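Local coordinates for BF1531-like N-terminal domain-containing protein (Bacteroides fragilis, PDB 3SLR) that is of unknown function but may hydrolyse ester bonds, its N-terminal part carrying a phosphatase-like domain of the HAD type that binds magnesium, at residues F221-T232 and I326-D336; D212-K222 and T369-S377. All coordinates share one frame; numbering follows the deposited sequence.

Interaction 1: F221-T232 and I326-D336; sequences FKKCLILDLDNT and IGFDSMVFLDD. With MG (magnesium ion), chain B; MG (magnesium ion), chain C.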
loop_
_atom_site.group_PDB
_atom_site.type_symbol
_atom_site.label_atom_id
_atom_site.label_comp_id
_atom_site.label_asym_id
_atom_site.label_seq_id
_atom_site.Cartn_x
_atom_site.Cartn_y
_atom_site.Cartn_z
ATOM N N PHE A 221 -0.909 -9.038 8.676
ATOM C CA PHE A 221 -0.747 -7.593 8.584
ATOM C C PHE A 221 0.109 -7.116 9.756
ATOM O O PHE A 221 0.199 -7.794 10.794
ATOM C CB PHE A 221 -2.113 -6.891 8.584
ATOM C CG PHE A 221 -2.984 -7.253 9.759
ATOM C CD1 PHE A 221 -3.823 -8.361 9.703
ATOM C CD2 PHE A 221 -2.957 -6.497 10.920
ATOM C CE1 PHE A 221 -4.626 -8.698 10.784
ATOM C CE2 PHE A 221 -3.759 -6.828 12.006
ATOM C CZ PHE A 221 -4.590 -7.927 11.940
ATOM N N LYS A 222 0.750 -5.961 9.589
ATOM C CA LYS A 222 1.640 -5.437 10.623
ATOM C C LYS A 222 0.866 -4.824 11.780
ATOM O O LYS A 222 -0.165 -4.187 11.581
ATOM C CB LYS A 222 2.622 -4.420 10.041
ATOM C CG LYS A 222 3.535 -5.002 8.967
ATOM C CD LYS A 222 4.273 -6.247 9.482
ATOM C CE LYS A 222 5.468 -6.611 8.605
ATOM N NZ LYS A 222 6.433 -7.567 9.285
ATOM N N LYS A 223 1.383 -5.011 12.991
ATOM C CA LYS A 223 0.683 -4.597 14.196
ATOM C C LYS A 223 1.540 -3.685 15.065
ATOM O O LYS A 223 1.043 -3.094 16.023
ATOM C CB LYS A 223 0.283 -5.827 15.016
ATOM C CG LYS A 223 -0.820 -6.658 14.378
ATOM C CD LYS A 223 -1.107 -7.893 15.221
ATOM C CE LYS A 223 -0.716 -9.140 14.468
ATOM N NZ LYS A 223 -1.303 -9.176 13.106
ATOM N N CYS A 224 2.822 -3.582 14.731
ATOM C CA CYS A 224 3.777 -2.909 15.605
ATOM C C CYS A 224 4.919 -2.268 14.829
ATOM O O CYS A 224 5.464 -2.869 13.902
ATOM C CB CYS A 224 4.336 -3.913 16.624
ATOM S SG CYS A 224 5.726 -3.332 17.630
ATOM N N LEU A 225 5.260 -1.040 15.218
ATOM C CA LEU A 225 6.395 -0.312 14.663
ATOM C C LEU A 225 7.428 -0.070 15.773
ATOM O O LEU A 225 7.100 0.489 16.816
ATOM C CB LEU A 225 5.927 1.030 14.076
ATOM C CG LEU A 225 7.026 1.962 13.554
ATOM C CD1 LEU A 225 7.765 1.312 12.392
ATOM C CD2 LEU A 225 6.482 3.334 13.128
ATOM N N ILE A 226 8.666 -0.517 15.544
ATOM C CA ILE A 226 9.761 -0.341 16.498
ATOM C C ILE A 226 10.710 0.710 15.958
ATOM O O ILE A 226 11.173 0.609 14.822
ATOM C CB ILE A 226 10.551 -1.651 16.698
ATOM C CG1 ILE A 226 9.614 -2.757 17.153
ATOM C CG2 ILE A 226 11.704 -1.446 17.707
ATOM C CD1 ILE A 226 10.232 -4.152 17.031
ATOM N N LEU A 227 10.998 1.717 16.779
ATOM C CA LEU A 227 11.775 2.871 16.341
ATOM C C LEU A 227 13.118 2.995 17.045
ATOM O O LEU A 227 13.197 2.925 18.262
ATOM C CB LEU A 227 10.988 4.154 16.612
ATOM C CG LEU A 227 9.639 4.265 15.901
ATOM C CD1 LEU A 227 8.775 5.346 16.550
ATOM C CD2 LEU A 227 9.836 4.526 14.409
ATOM N N ASP A 228 14.169 3.214 16.272
ATOM C CA ASP A 228 15.396 3.749 16.830
ATOM C C ASP A 228 15.131 5.232 17.163
ATOM O O ASP A 228 14.147 5.799 16.703
ATOM C CB ASP A 228 16.524 3.591 15.813
ATOM C CG ASP A 228 17.787 4.297 16.232
ATOM O OD1 ASP A 228 18.370 3.899 17.265
ATOM O OD2 ASP A 228 18.190 5.243 15.528
ATOM N N LEU A 229 15.977 5.850 17.980
ATOM C CA LEU A 229 15.783 7.258 18.326
ATOM C C LEU A 229 16.729 8.178 17.548
ATOM O O LEU A 229 16.297 8.922 16.665
ATOM C CB LEU A 229 15.933 7.471 19.840
ATOM C CG LEU A 229 14.900 6.787 20.747
ATOM C CD1 LEU A 229 15.228 7.009 22.233
ATOM C CD2 LEU A 229 13.473 7.249 20.428
ATOM N N ASP A 230 18.019 8.127 17.863
ATOM C CA ASP A 230 18.960 9.091 17.281
ATOM C C ASP A 230 19.007 9.024 15.750
ATOM O O ASP A 230 19.307 7.979 15.166
ATOM C CB ASP A 230 20.369 8.914 17.858
ATOM C CG ASP A 230 20.469 9.329 19.322
ATOM O OD1 ASP A 230 19.819 10.319 19.752
ATOM O OD2 ASP A 230 21.235 8.667 20.052
ATOM N N ASN A 231 18.725 10.153 15.111
ATOM C CA ASN A 231 18.741 10.252 13.659
ATOM C C ASN A 231 17.676 9.397 12.974
ATOM O O ASN A 231 17.710 9.200 11.766
ATOM C CB ASN A 231 20.138 9.983 13.099
ATOM C CG ASN A 231 21.120 11.084 13.467
ATOM O OD1 ASN A 231 20.800 12.279 13.375
ATOM N ND2 ASN A 231 22.313 10.694 13.905
ATOM N N THR A 232 16.718 8.919 13.762
ATOM C CA THR A 232 15.563 8.222 13.215
ATOM C C THR A 232 14.303 9.046 13.453
ATOM O O THR A 232 13.636 9.441 12.485
ATOM C CB THR A 232 15.443 6.769 13.770
ATOM O OG1 THR A 232 16.594 6.026 13.366
ATOM C CG2 THR A 232 14.216 6.072 13.209
ATOM N N ILE A 326 3.003 -10.669 20.169
ATOM C CA ILE A 326 2.591 -10.661 18.769
ATOM C C ILE A 326 3.741 -11.249 17.969
ATOM O O ILE A 326 4.857 -11.366 18.475
ATOM C CB ILE A 326 2.291 -9.251 18.257
ATOM C CG1 ILE A 326 3.508 -8.359 18.475
ATOM C CG2 ILE A 326 1.056 -8.679 18.942
ATOM C CD1 ILE A 326 3.374 -6.982 17.841
ATOM N N GLY A 327 3.475 -11.639 16.731
ATOM C CA GLY A 327 4.486 -12.307 15.941
ATOM C C GLY A 327 5.576 -11.376 15.471
ATOM O O GLY A 327 5.314 -10.202 15.187
ATOM N N PHE A 328 6.795 -11.892 15.374
ATOM C CA PHE A 328 7.885 -11.132 14.785
ATOM C C PHE A 328 7.490 -10.665 13.394
ATOM O O PHE A 328 7.843 -9.564 12.980
ATOM C CB PHE A 328 9.188 -11.945 14.737
ATOM C CG PHE A 328 9.828 -12.151 16.086
ATOM C CD1 PHE A 328 10.423 -11.095 16.762
ATOM C CD2 PHE A 328 9.827 -13.401 16.682
ATOM C CE1 PHE A 328 11.006 -11.282 18.013
ATOM C CE2 PHE A 328 10.401 -13.595 17.927
ATOM C CZ PHE A 328 10.996 -12.544 18.594
ATOM N N ASP A 329 6.743 -11.507 12.679
ATOM C CA ASP A 329 6.306 -11.176 11.332
ATOM C C ASP A 329 5.183 -10.133 11.293
ATOM O O ASP A 329 4.697 -9.786 10.217
ATOM C CB ASP A 329 5.948 -12.439 10.536
ATOM C CG ASP A 329 4.873 -13.285 11.208
ATOM O OD1 ASP A 329 4.751 -13.268 12.448
ATOM O OD2 ASP A 329 4.153 -13.999 10.479
ATOM N N SER A 330 4.793 -9.614 12.457
ATOM C CA SER A 330 3.843 -8.510 12.506
ATOM C C SER A 330 4.553 -7.209 12.863
ATOM O O SER A 330 3.902 -6.196 13.134
ATOM C CB SER A 330 2.714 -8.787 13.501
ATOM O OG SER A 330 3.128 -8.545 14.839
HETATM N N MSE A 331 5.887 -7.243 12.861
HETATM C CA MSE A 331 6.692 -6.093 13.311
HETATM C C MSE A 331 7.473 -5.416 12.202
HETATM O O MSE A 331 7.962 -6.072 11.278
HETATM C CB MSE A 331 7.678 -6.530 14.395
HETATM C CG MSE A 331 7.019 -6.933 15.676
HETATM SE SE MSE A 331 8.284 -7.732 16.944
HETATM C CE MSE A 331 7.184 -7.384 18.505
ATOM N N VAL A 332 7.592 -4.093 12.322
ATOM C CA VAL A 332 8.409 -3.278 11.434
ATOM C C VAL A 332 9.445 -2.551 12.294
ATOM O O VAL A 332 9.105 -1.983 13.314
ATOM C CB VAL A 332 7.559 -2.223 10.711
ATOM C CG1 VAL A 332 8.430 -1.347 9.829
ATOM C CG2 VAL A 332 6.478 -2.884 9.879
ATOM N N PHE A 333 10.706 -2.587 11.884
ATOM C CA PHE A 333 11.778 -1.928 12.623
ATOM C C PHE A 333 12.463 -0.870 11.764
ATOM O O PHE A 333 12.957 -1.181 10.677
ATOM C CB PHE A 333 12.792 -2.985 13.091
ATOM C CG PHE A 333 14.060 -2.413 13.694
ATOM C CD1 PHE A 333 14.011 -1.589 14.807
ATOM C CD2 PHE A 333 15.301 -2.751 13.163
ATOM C CE1 PHE A 333 15.178 -1.087 15.371
ATOM C CE2 PHE A 333 16.470 -2.253 13.722
ATOM C CZ PHE A 333 16.410 -1.423 14.819
ATOM N N LEU A 334 12.477 0.369 12.258
ATOM C CA LEU A 334 13.108 1.500 11.567
ATOM C C LEU A 334 14.350 2.003 12.299
ATOM O O LEU A 334 14.276 2.409 13.460
ATOM C CB LEU A 334 12.114 2.648 11.410
ATOM C CG LEU A 334 10.861 2.337 10.582
ATOM C CD1 LEU A 334 9.945 3.565 10.562
ATOM C CD2 LEU A 334 11.236 1.932 9.175
ATOM N N ASP A 335 15.483 1.991 11.600
ATOM C CA ASP A 335 16.763 2.400 12.172
ATOM C C ASP A 335 17.634 2.994 11.060
ATOM O O ASP A 335 17.743 2.428 9.979
ATOM C CB ASP A 335 17.446 1.183 12.829
ATOM C CG ASP A 335 18.585 1.572 13.755
ATOM O OD1 ASP A 335 19.394 2.450 13.374
ATOM O OD2 ASP A 335 18.677 0.989 14.865
ATOM N N ASP A 336 18.224 4.159 11.315
ATOM C CA ASP A 336 19.018 4.870 10.313
ATOM C C ASP A 336 20.385 4.220 10.098
ATOM O O ASP A 336 21.072 4.521 9.131
ATOM C CB ASP A 336 19.238 6.324 10.762
ATOM C CG ASP A 336 20.145 6.404 11.958
ATOM O OD1 ASP A 336 19.705 5.930 13.015
ATOM O OD2 ASP A 336 21.301 6.884 11.852
HETATM MG MG MG B . 20.259 5.885 15.033
HETATM MG MG MG C . 20.125 5.033 18.507
HETATM O O HOH W 1 21.932 5.935 19.570
HETATM O O HOH W 2 20.947 3.611 15.013
HETATM O O HOH W 3 22.429 6.656 14.163
HETATM O O HOH W 4 21.482 5.685 16.848
HETATM O O HOH W 5 20.613 2.891 18.555
#

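Interaction 2: D212-K222 and T369-S377; sequences DIIAAIQGKFK and TLNLFETAS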
loop_
_atom_site.group_PDB
_atom_site.type_symbol
_atom_site.label_atom_id
_atom_site.label_comp_id
_atom_site.label_asym_id
_atom_site.label_seq_id
_atom_site.Cartn_x
_atom_site.Cartn_y
_atom_site.Cartn_z
ATOM N N ASP A 212 -0.888 -7.187 -0.785
ATOM C CA ASP A 212 -0.965 -6.624 0.565
ATOM C C ASP A 212 -2.395 -6.765 1.078
ATOM O O ASP A 212 -2.620 -7.044 2.259
ATOM C CB ASP A 212 -0.610 -5.121 0.604
ATOM C CG ASP A 212 0.863 -4.830 0.331
ATOM O OD1 ASP A 212 1.723 -5.724 0.500
ATOM O OD2 ASP A 212 1.159 -3.672 -0.055
ATOM N N ILE A 213 -3.363 -6.545 0.188
ATOM C CA ILE A 213 -4.771 -6.579 0.584
ATOM C C ILE A 213 -5.194 -8.018 0.884
ATOM O O ILE A 213 -5.782 -8.292 1.921
ATOM C CB ILE A 213 -5.690 -5.974 -0.498
ATOM C CG1 ILE A 213 -5.444 -4.459 -0.600
ATOM C CG2 ILE A 213 -7.155 -6.242 -0.163
ATOM C CD1 ILE A 213 -6.045 -3.802 -1.878
ATOM N N ILE A 214 -4.897 -8.923 -0.037
ATOM C CA ILE A 214 -5.203 -10.333 0.172
ATOM C C ILE A 214 -4.602 -10.846 1.481
ATOM O O ILE A 214 -5.302 -11.462 2.285
ATOM C CB ILE A 214 -4.735 -11.168 -1.023
ATOM C CG1 ILE A 214 -5.565 -10.792 -2.248
ATOM C CG2 ILE A 214 -4.835 -12.663 -0.708
ATOM C CD1 ILE A 214 -5.263 -11.599 -3.481
ATOM N N ALA A 215 -3.321 -10.570 1.710
ATOM C CA ALA A 215 -2.667 -10.996 2.943
ATOM C C ALA A 215 -3.373 -10.456 4.189
ATOM O O ALA A 215 -3.587 -11.199 5.155
ATOM C CB ALA A 215 -1.188 -10.607 2.941
ATOM N N ALA A 216 -3.726 -9.170 4.175
ATOM C CA ALA A 216 -4.397 -8.556 5.316
ATOM C C ALA A 216 -5.723 -9.244 5.600
ATOM O O ALA A 216 -6.043 -9.540 6.749
ATOM C CB ALA A 216 -4.619 -7.050 5.079
ATOM N N ILE A 217 -6.501 -9.487 4.553
ATOM C CA ILE A 217 -7.765 -10.209 4.706
ATOM C C ILE A 217 -7.552 -11.617 5.280
ATOM O O ILE A 217 -8.340 -12.085 6.107
ATOM C CB ILE A 217 -8.555 -10.255 3.378
ATOM C CG1 ILE A 217 -9.001 -8.840 2.996
ATOM C CG2 ILE A 217 -9.770 -11.141 3.509
ATOM C CD1 ILE A 217 -9.435 -8.677 1.546
ATOM N N GLN A 218 -6.475 -12.274 4.857
ATOM C CA GLN A 218 -6.138 -13.606 5.364
ATOM C C GLN A 218 -5.585 -13.572 6.793
ATOM O O GLN A 218 -5.350 -14.625 7.394
ATOM C CB GLN A 218 -5.145 -14.305 4.427
ATOM C CG GLN A 218 -5.695 -14.570 3.028
ATOM C CD GLN A 218 -6.725 -15.687 3.012
ATOM O OE1 GLN A 218 -6.497 -16.776 3.554
ATOM N NE2 GLN A 218 -7.865 -15.421 2.408
ATOM N N GLY A 219 -5.375 -12.371 7.329
ATOM C CA GLY A 219 -4.963 -12.206 8.716
ATOM C C GLY A 219 -3.480 -11.947 8.913
ATOM O O GLY A 219 -2.964 -12.042 10.034
ATOM N N LYS A 220 -2.787 -11.625 7.824
ATOM C CA LYS A 220 -1.379 -11.278 7.901
ATOM C C LYS A 220 -1.213 -9.787 7.622
ATOM O O LYS A 220 -1.378 -9.330 6.486
ATOM C CB LYS A 220 -0.541 -12.106 6.925
ATOM C CG LYS A 220 -0.221 -13.518 7.428
ATOM C CD LYS A 220 0.554 -13.478 8.750
ATOM C CE LYS A 220 0.811 -14.876 9.305
ATOM N NZ LYS A 220 1.346 -14.834 10.700
ATOM N N PHE A 221 -0.909 -9.038 8.676
ATOM C CA PHE A 221 -0.747 -7.593 8.584
ATOM C C PHE A 221 0.109 -7.116 9.756
ATOM O O PHE A 221 0.199 -7.794 10.794
ATOM C CB PHE A 221 -2.113 -6.891 8.584
ATOM C CG PHE A 221 -2.984 -7.253 9.759
ATOM C CD1 PHE A 221 -3.823 -8.361 9.703
ATOM C CD2 PHE A 221 -2.957 -6.497 10.920
ATOM C CE1 PHE A 221 -4.626 -8.698 10.784
ATOM C CE2 PHE A 221 -3.759 -6.828 12.006
ATOM C CZ PHE A 221 -4.590 -7.927 11.940
ATOM N N LYS A 222 0.750 -5.961 9.589
ATOM C CA LYS A 222 1.640 -5.437 10.623
ATOM C C LYS A 222 0.866 -4.824 11.780
ATOM O O LYS A 222 -0.165 -4.187 11.581
ATOM C CB LYS A 222 2.622 -4.420 10.041
ATOM C CG LYS A 222 3.535 -5.002 8.967
ATOM C CD LYS A 222 4.273 -6.247 9.482
ATOM C CE LYS A 222 5.468 -6.611 8.605
ATOM N NZ LYS A 222 6.433 -7.567 9.285
ATOM N N THR A 369 6.383 3.993 -0.351
ATOM C CA THR A 369 6.521 3.020 -1.441
ATOM C C THR A 369 6.363 1.578 -0.976
ATOM O O THR A 369 6.187 0.675 -1.796
ATOM C CB THR A 369 7.902 3.117 -2.166
ATOM O OG1 THR A 369 8.928 2.579 -1.329
ATOM C CG2 THR A 369 8.261 4.572 -2.537
ATOM N N LEU A 370 6.431 1.363 0.331
ATOM C CA LEU A 370 6.388 0.018 0.896
ATOM C C LEU A 370 5.000 -0.434 1.384
ATOM O O LEU A 370 4.773 -1.635 1.594
ATOM C CB LEU A 370 7.389 -0.075 2.054
ATOM C CG LEU A 370 8.835 0.321 1.735
ATOM C CD1 LEU A 370 9.712 0.194 2.985
ATOM C CD2 LEU A 370 9.392 -0.512 0.604
ATOM N N ASN A 371 4.088 0.515 1.579
ATOM C CA ASN A 371 2.742 0.223 2.091
ATOM C C ASN A 371 2.781 -0.754 3.264
ATOM O O ASN A 371 2.221 -1.840 3.201
ATOM C CB ASN A 371 1.863 -0.350 0.978
ATOM C CG ASN A 371 0.388 -0.355 1.345
ATOM O OD1 ASN A 371 -0.139 0.634 1.848
ATOM N ND2 ASN A 371 -0.282 -1.482 1.101
ATOM N N LEU A 372 3.443 -0.360 4.343
ATOM C CA LEU A 372 3.750 -1.293 5.423
ATOM C C LEU A 372 2.533 -1.708 6.246
ATOM O O LEU A 372 2.523 -2.784 6.863
ATOM C CB LEU A 372 4.784 -0.662 6.363
ATOM C CG LEU A 372 6.174 -0.421 5.764
ATOM C CD1 LEU A 372 6.942 0.620 6.572
ATOM C CD2 LEU A 372 6.953 -1.701 5.668
ATOM N N PHE A 373 1.523 -0.850 6.284
ATOM C CA PHE A 373 0.430 -1.020 7.231
ATOM C C PHE A 373 -0.953 -1.228 6.624
ATOM O O PHE A 373 -1.962 -0.791 7.189
ATOM C CB PHE A 373 0.444 0.122 8.258
ATOM C CG PHE A 373 1.649 0.091 9.156
ATOM C CD1 PHE A 373 1.708 -0.787 10.226
ATOM C CD2 PHE A 373 2.742 0.901 8.902
ATOM C CE1 PHE A 373 2.826 -0.842 11.049
ATOM C CE2 PHE A 373 3.864 0.863 9.726
ATOM C CZ PHE A 373 3.909 0.001 10.798
ATOM N N GLU A 374 -1.001 -1.919 5.486
ATOM C CA GLU A 374 -2.266 -2.398 4.952
ATOM C C GLU A 374 -3.005 -3.119 6.050
ATOM O O GLU A 374 -2.395 -3.814 6.863
ATOM C CB GLU A 374 -2.037 -3.384 3.806
ATOM C CG GLU A 374 -3.304 -3.710 3.034
ATOM C CD GLU A 374 -3.881 -2.473 2.341
ATOM O OE1 GLU A 374 -3.183 -1.862 1.505
ATOM O OE2 GLU A 374 -5.034 -2.104 2.641
ATOM N N THR A 375 -4.322 -2.975 6.074
ATOM C CA THR A 375 -5.104 -3.684 7.075
ATOM C C THR A 375 -6.443 -4.120 6.491
ATOM O O THR A 375 -6.776 -3.763 5.358
ATOM C CB THR A 375 -5.283 -2.836 8.349
ATOM O OG1 THR A 375 -5.849 -3.640 9.392
ATOM C CG2 THR A 375 -6.165 -1.628 8.082
ATOM N N ALA A 376 -7.200 -4.912 7.246
ATOM C CA ALA A 376 -8.515 -5.346 6.776
ATOM C C ALA A 376 -9.618 -5.203 7.833
ATOM O O ALA A 376 -10.708 -5.750 7.686
ATOM C CB ALA A 376 -8.453 -6.770 6.239
ATOM N N SER A 377 -9.334 -4.454 8.889
ATOM C CA SER A 377 -10.356 -4.125 9.882
ATOM C C SER A 377 -10.084 -2.764 10.523
ATOM O O SER A 377 -8.932 -2.336 10.625
ATOM C CB SER A 377 -10.455 -5.222 10.947
ATOM O OG SER A 377 -9.201 -5.449 11.570
HETATM O O HOH W 6 3.285 -3.154 -1.116
HETATM O O HOH W 7 3.568 -4.141 1.901
HETATM O O HOH W 8 0.327 -4.559 7.137
HETATM O O HOH W 9 -1.732 -2.919 9.769
#

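Interaction 1: F221-T232 and I326-D336
Cys224 to Leu227 and Met331 to Leu334 pair residue for residue as neighbouring parallel strands, their axes 4.7 Å apart and inclined by 21°. Val332 and Leu334 give an N-H to segment 221-232 and accept one from it, the last from Asp228 N just past the strand, and the bond from Ile226 N to Val332 O, 2.7 Å long, is almost straight. On one face Leu225 CD1 packs 3.6 Å from Leu334 CD1 and reaches Val332 CG1, while Leu227 lies beside Leu334 and points the same way. On the reverse face Ile226 CG2, set anti to its backbone N, comes within 3.7 Å of Phe333 CD1, and Ile226 CD1 touches the selenium of selenomethionine Met331; Cys224 CB fits closely against Ile326 CD1. Where the strands begin, Lys222 bends at chi2 (-54°), carrying its aliphatic stem across Val332 CG2 and placing NZ above the carbonyl plane of Met331, where it donates to Met331 O at 2.9 Å; Thr352 OG1 is a further partner of NZ.

At the C-terminal ends of the strands Asp228 OD2, Asp230 O and Asp336 OD1 converge on a magnesium ion, with three waters completing six ligands; Asp336 OD1 lies 2.1 Å from the metal. Asp228 bridges two ions, since its OD1 binds the second magnesium at 2.4 Å. Thr232 OG1 donates to the anti lone pair of Asp228 OD2 and accepts from Asp336 N, a second-shell hydroxyl tying the Asp228 carboxylate to the backbone of Asp336. Asp335 holds a metal-bound water through OD1 and a salt bridge to Lys313 through OD2. Asp228, Asp230 and Thr232 fit the DxDx(T/V) motif of HAD phosphatases, and the crowding of the carboxylate oxygens and the Asp230 carbonyl is consistent with magnesium offsetting their mutual repulsion.

Interaction 2: D212-K222 and T369-S377
Asp212 and Asn371 meet through one nearly straight hydrogen bond, ND2 to OD2 at 2.9 Å, with the acceptor in the amide plane and the donor on the anti side of the carboxylate, 33° out of its plane. The same ND2 donates to Glu374 OE1, 3.0 Å away, so one amide nitrogen holds two carboxylates whose nearby charges would otherwise probably repel each other. Asp212 OD1 has its own counter-charge in Arg47. Asn371, the residue with positive phi where the chain turns out of its helical course after helix 363-368, opens a type I turn that brings Glu374 back to the Asn371 amide.

The close-fitting part lies along the last turns of helix 203-217. Glu374 CG, anti to its backbone N (chi1 -169°), rests 3.5 Å from Asp212 O, and the bend at chi2 turns its carboxylate across Ile213 CG1. Ala216 CB presses on the backbone of Thr375, and Ala376 CB settles against Ile217 CG1 at 3.9 Å and against the carbonyl of Ala216. A Schellman motif at Gly219 then closes the helix.

Beyond it the join is wetter. A water accepts from Lys222 N at 2.9 Å and donates to Leu372 O and Glu374 O, bridging backbones that have no direct hydrogen bond. Direct contacts persist here as well: Lys222 CG lies 3.2 Å from Leu372 O, and its CB meets Phe373 CE1. At the other end, by Asp212, a water lies between Asp212 OD1 and Leu370 O.

Segment 369-377 thus runs along the end of helix 203-217, which rests through Ile213, Ile214 and Ile217 on strands 79-83 and 122-126, while Leu372 and Phe373 turn to Val332 of strand 331-334.

In the fold
From the N terminus the chain first builds the five-stranded parallel sheet of the SGNH-hydrolase-like FkbH N-terminal domain, and helix 203-217 ends that part before leading through 218-223 into strand 224-227 of the four-stranded sheet of the HAD-like phosphatase domain. Interaction 1 closes the 93 residues between its segments by setting strand 331-334 at the edge of this sheet, beside 224-227. Interaction 2 closes a wider loop, within which interaction 1 is nested: residues near the end of the modelled chain return to helix 203-217 and so tie the two domains together. Phe221 and Lys222 belong to both contacts, whose centres are about 15 Å apart, and the salt bridge between Lys220 and Asp329 joins them further.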